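Local coordinates for putative aldo/keto reductase (Salmonella enterica subsp. enterica serovar Typhimurium, PDB 4R9O), which probably acts as an NADP-dependent oxidoreductase of the aldo/keto reductase family, built on a TIM barrel, at residues I186-L194 and V249-P260. Numbering follows the deposited sequence.
Sequences ISPVHQPLL and VYAWILRLPSQP
Trp252, Ile186 and Pro188 carry most of this buried contact, in which the loop leaving strand 182-185 of the TIM barrel packs against helix 245-254 and the turn that leads into strand 261-264. The Trp252 indole, its CG anti to the backbone N (chi1 -174°), leans from the helix into the loop with its six-membered ring foremost. Pro188 lies over one face: its CG sits 4.1 Å from the centroid of that ring and only 18° off the ring normal, a CH-pi contact displaced toward the rim. The neighbouring CD of Pro188 also meets Val249 CG1, at 3.8 Å, one turn earlier on the helix. The outer corner of the indole is hemmed in by Leu194, whose CD2 approaches Trp252 CH2 to 4.0 Å, and by the Gln191 amide, whose plane is turned 68° from the ring. That amide is held by a nearly straight bond from Gln191 NE2 to Pro188 O (2.8 Å), which joins it to the loop's own backbone; NE2 also has a weak bond to Arg292 O. Trp288 of helix 285-296 stacks with Trp252, and Trp288 NE1 donates to Trp252 O, tying the C-terminal helix into the same cluster.

Toward the end of helix 245-254 and the turn beyond it, Ile186 divides its two branches between different partners. CG2, near the edge of the Trp252 ring, runs tip to tip into Leu256 CD1 at 3.6 Å, while its CD1 meets Pro260 CG at 4.1 Å, the two side chains crossing at about a right angle. Leu256 opens a type I turn ending at Gln259, and its side chain also touches Leu136 of the second subunit. Ile253, whose side chain adjoins Cys214 of the probable NADP-binding loop, places CD1 3.4 Å from Ile186 O, a buried carbonyl oxygen that has no hydrogen-bonding partner in the model.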
# COMPACT_ATOMS: atom_id res chain seq x y z
N ILE C 186 14.97 6.81 14.38
CA ILE C 186 14.90 8.13 13.74
C ILE C 186 16.16 8.43 12.92
O ILE C 186 17.26 8.41 13.45
CB ILE C 186 14.75 9.28 14.75
CG1 ILE C 186 13.68 8.97 15.80
CG2 ILE C 186 14.46 10.59 14.01
CD1 ILE C 186 13.61 9.97 16.93
N SER C 187 15.97 8.71 11.63
CA SER C 187 17.06 9.11 10.76
C SER C 187 16.48 9.73 9.50
O SER C 187 15.28 9.60 9.25
CB SER C 187 17.95 7.92 10.41
OG SER C 187 17.37 7.14 9.40
N PRO C 188 17.31 10.40 8.69
CA PRO C 188 16.79 10.86 7.39
C PRO C 188 16.35 9.68 6.52
O PRO C 188 15.51 9.84 5.64
CB PRO C 188 17.99 11.60 6.77
CG PRO C 188 18.84 12.00 7.93
CD PRO C 188 18.66 10.92 8.96
N VAL C 189 16.91 8.51 6.81
CA VAL C 189 16.64 7.27 6.07
C VAL C 189 15.34 6.60 6.53
O VAL C 189 14.74 5.80 5.80
CB VAL C 189 17.83 6.28 6.22
CG1 VAL C 189 17.62 5.02 5.41
CG2 VAL C 189 19.12 6.95 5.82
N HIS C 190 14.91 6.91 7.75
CA HIS C 190 13.71 6.32 8.31
C HIS C 190 12.92 7.39 9.05
O HIS C 190 13.20 7.66 10.22
CB HIS C 190 14.06 5.16 9.25
CG HIS C 190 12.85 4.43 9.77
ND1 HIS C 190 12.17 3.51 9.02
CD2 HIS C 190 12.21 4.51 10.96
CE1 HIS C 190 11.15 3.04 9.73
NE2 HIS C 190 11.16 3.63 10.91
N GLN C 191 11.94 7.98 8.37
CA GLN C 191 11.23 9.15 8.90
C GLN C 191 9.74 9.01 9.26
O GLN C 191 9.10 10.04 9.53
CB GLN C 191 11.34 10.31 7.89
CG GLN C 191 12.76 10.73 7.47
CD GLN C 191 12.77 11.97 6.55
OE1 GLN C 191 11.95 12.88 6.72
NE2 GLN C 191 13.67 11.99 5.58
N PRO C 192 9.16 7.78 9.29
CA PRO C 192 7.70 7.83 9.47
C PRO C 192 7.27 8.35 10.85
O PRO C 192 6.17 8.88 10.96
CB PRO C 192 7.28 6.37 9.29
CG PRO C 192 8.48 5.57 9.68
CD PRO C 192 9.66 6.39 9.22
N LEU C 193 8.12 8.23 11.86
CA LEU C 193 7.69 8.62 13.21
C LEU C 193 7.56 10.14 13.35
O LEU C 193 6.99 10.64 14.34
CB LEU C 193 8.67 8.06 14.24
CG LEU C 193 8.72 6.53 14.26
CD1 LEU C 193 9.62 6.04 15.38
CD2 LEU C 193 7.32 5.91 14.37
N LEU C 194 8.08 10.87 12.37
CA LEU C 194 7.99 12.33 12.37
C LEU C 194 6.55 12.79 12.27
O LEU C 194 6.18 13.84 12.81
CB LEU C 194 8.80 12.91 11.22
CG LEU C 194 10.29 13.19 11.48
CD1 LEU C 194 11.06 11.91 11.76
CD2 LEU C 194 10.88 13.94 10.31
N VAL C 249 24.05 14.57 10.09
CA VAL C 249 22.92 13.69 10.40
C VAL C 249 22.51 13.80 11.88
O VAL C 249 21.33 13.91 12.18
CB VAL C 249 23.25 12.22 10.08
CG1 VAL C 249 22.13 11.30 10.57
CG2 VAL C 249 23.50 12.05 8.59
N TYR C 250 23.48 13.76 12.79
CA TYR C 250 23.15 13.91 14.22
C TYR C 250 22.49 15.26 14.50
O TYR C 250 21.54 15.35 15.29
CB TYR C 250 24.41 13.74 15.09
CG TYR C 250 24.90 12.30 15.20
CD1 TYR C 250 24.01 11.27 15.49
CD2 TYR C 250 26.23 11.98 15.01
CE1 TYR C 250 24.45 9.94 15.59
CE2 TYR C 250 26.68 10.67 15.11
CZ TYR C 250 25.79 9.66 15.40
OH TYR C 250 26.26 8.36 15.49
N ALA C 251 22.99 16.32 13.86
CA ALA C 251 22.45 17.66 14.03
C ALA C 251 21.00 17.70 13.54
O ALA C 251 20.15 18.34 14.14
CB ALA C 251 23.31 18.69 13.29
N TRP C 252 20.74 16.96 12.47
CA TRP C 252 19.42 16.86 11.86
C TRP C 252 18.41 16.24 12.83
O TRP C 252 17.26 16.68 12.92
CB TRP C 252 19.50 16.04 10.58
CG TRP C 252 18.24 15.96 9.77
CD1 TRP C 252 17.87 16.78 8.75
CD2 TRP C 252 17.19 14.99 9.90
NE1 TRP C 252 16.65 16.40 8.25
CE2 TRP C 252 16.21 15.30 8.94
CE3 TRP C 252 16.97 13.91 10.76
CZ2 TRP C 252 15.03 14.56 8.79
CZ3 TRP C 252 15.79 13.16 10.62
CH2 TRP C 252 14.84 13.50 9.64
N ILE C 253 18.85 15.20 13.52
CA ILE C 253 18.05 14.50 14.52
C ILE C 253 17.81 15.38 15.76
O ILE C 253 16.69 15.46 16.27
CB ILE C 253 18.74 13.19 14.94
CG1 ILE C 253 18.69 12.17 13.80
CG2 ILE C 253 18.11 12.61 16.20
CD1 ILE C 253 19.47 10.91 14.09
N LEU C 254 18.86 16.03 16.23
CA LEU C 254 18.77 16.91 17.39
C LEU C 254 17.80 18.08 17.17
O LEU C 254 17.26 18.62 18.13
CB LEU C 254 20.15 17.49 17.74
CG LEU C 254 21.23 16.56 18.29
CD1 LEU C 254 22.49 17.38 18.58
CD2 LEU C 254 20.75 15.84 19.54
N ARG C 255 17.63 18.47 15.91
CA ARG C 255 16.78 19.61 15.55
C ARG C 255 15.29 19.32 15.80
O ARG C 255 14.49 20.24 15.94
CB ARG C 255 17.02 19.99 14.09
CG ARG C 255 16.23 21.20 13.57
CD ARG C 255 16.48 22.44 14.41
NE ARG C 255 15.67 23.58 13.98
CZ ARG C 255 14.41 23.78 14.35
NH1 ARG C 255 13.75 24.85 13.92
NH2 ARG C 255 13.79 22.91 15.15
N LEU C 256 14.93 18.04 15.87
CA LEU C 256 13.54 17.64 16.10
C LEU C 256 13.02 18.18 17.43
O LEU C 256 13.71 18.13 18.44
CB LEU C 256 13.40 16.12 16.07
CG LEU C 256 13.67 15.45 14.71
CD1 LEU C 256 13.51 13.93 14.81
CD2 LEU C 256 12.75 16.01 13.64
N PRO C 257 11.77 18.69 17.44
CA PRO C 257 11.20 19.28 18.65
C PRO C 257 10.83 18.26 19.75
O PRO C 257 10.49 18.68 20.86
CB PRO C 257 9.96 20.02 18.13
CG PRO C 257 9.59 19.29 16.89
CD PRO C 257 10.88 18.82 16.28
N SER C 258 10.89 16.96 19.48
CA SER C 258 10.82 15.98 20.57
C SER C 258 12.15 15.93 21.35
O SER C 258 12.23 15.34 22.43
CB SER C 258 10.47 14.58 20.04
OG SER C 258 11.27 14.24 18.92
N GLN C 259 13.18 16.56 20.79
CA GLN C 259 14.50 16.66 21.42
C GLN C 259 15.11 15.29 21.76
O GLN C 259 15.39 15.00 22.91
CB GLN C 259 14.42 17.53 22.68
CG GLN C 259 13.78 18.89 22.43
CD GLN C 259 13.77 19.78 23.67
OE1 GLN C 259 14.82 20.25 24.11
NE2 GLN C 259 12.59 19.99 24.24
N PRO C 260 15.34 14.46 20.73
CA PRO C 260 15.86 13.10 20.92
C PRO C 260 17.28 13.06 21.49
O PRO C 260 18.05 14.01 21.31
CB PRO C 260 15.84 12.51 19.50
CG PRO C 260 14.97 13.43 18.69
CD PRO C 260 15.17 14.78 19.31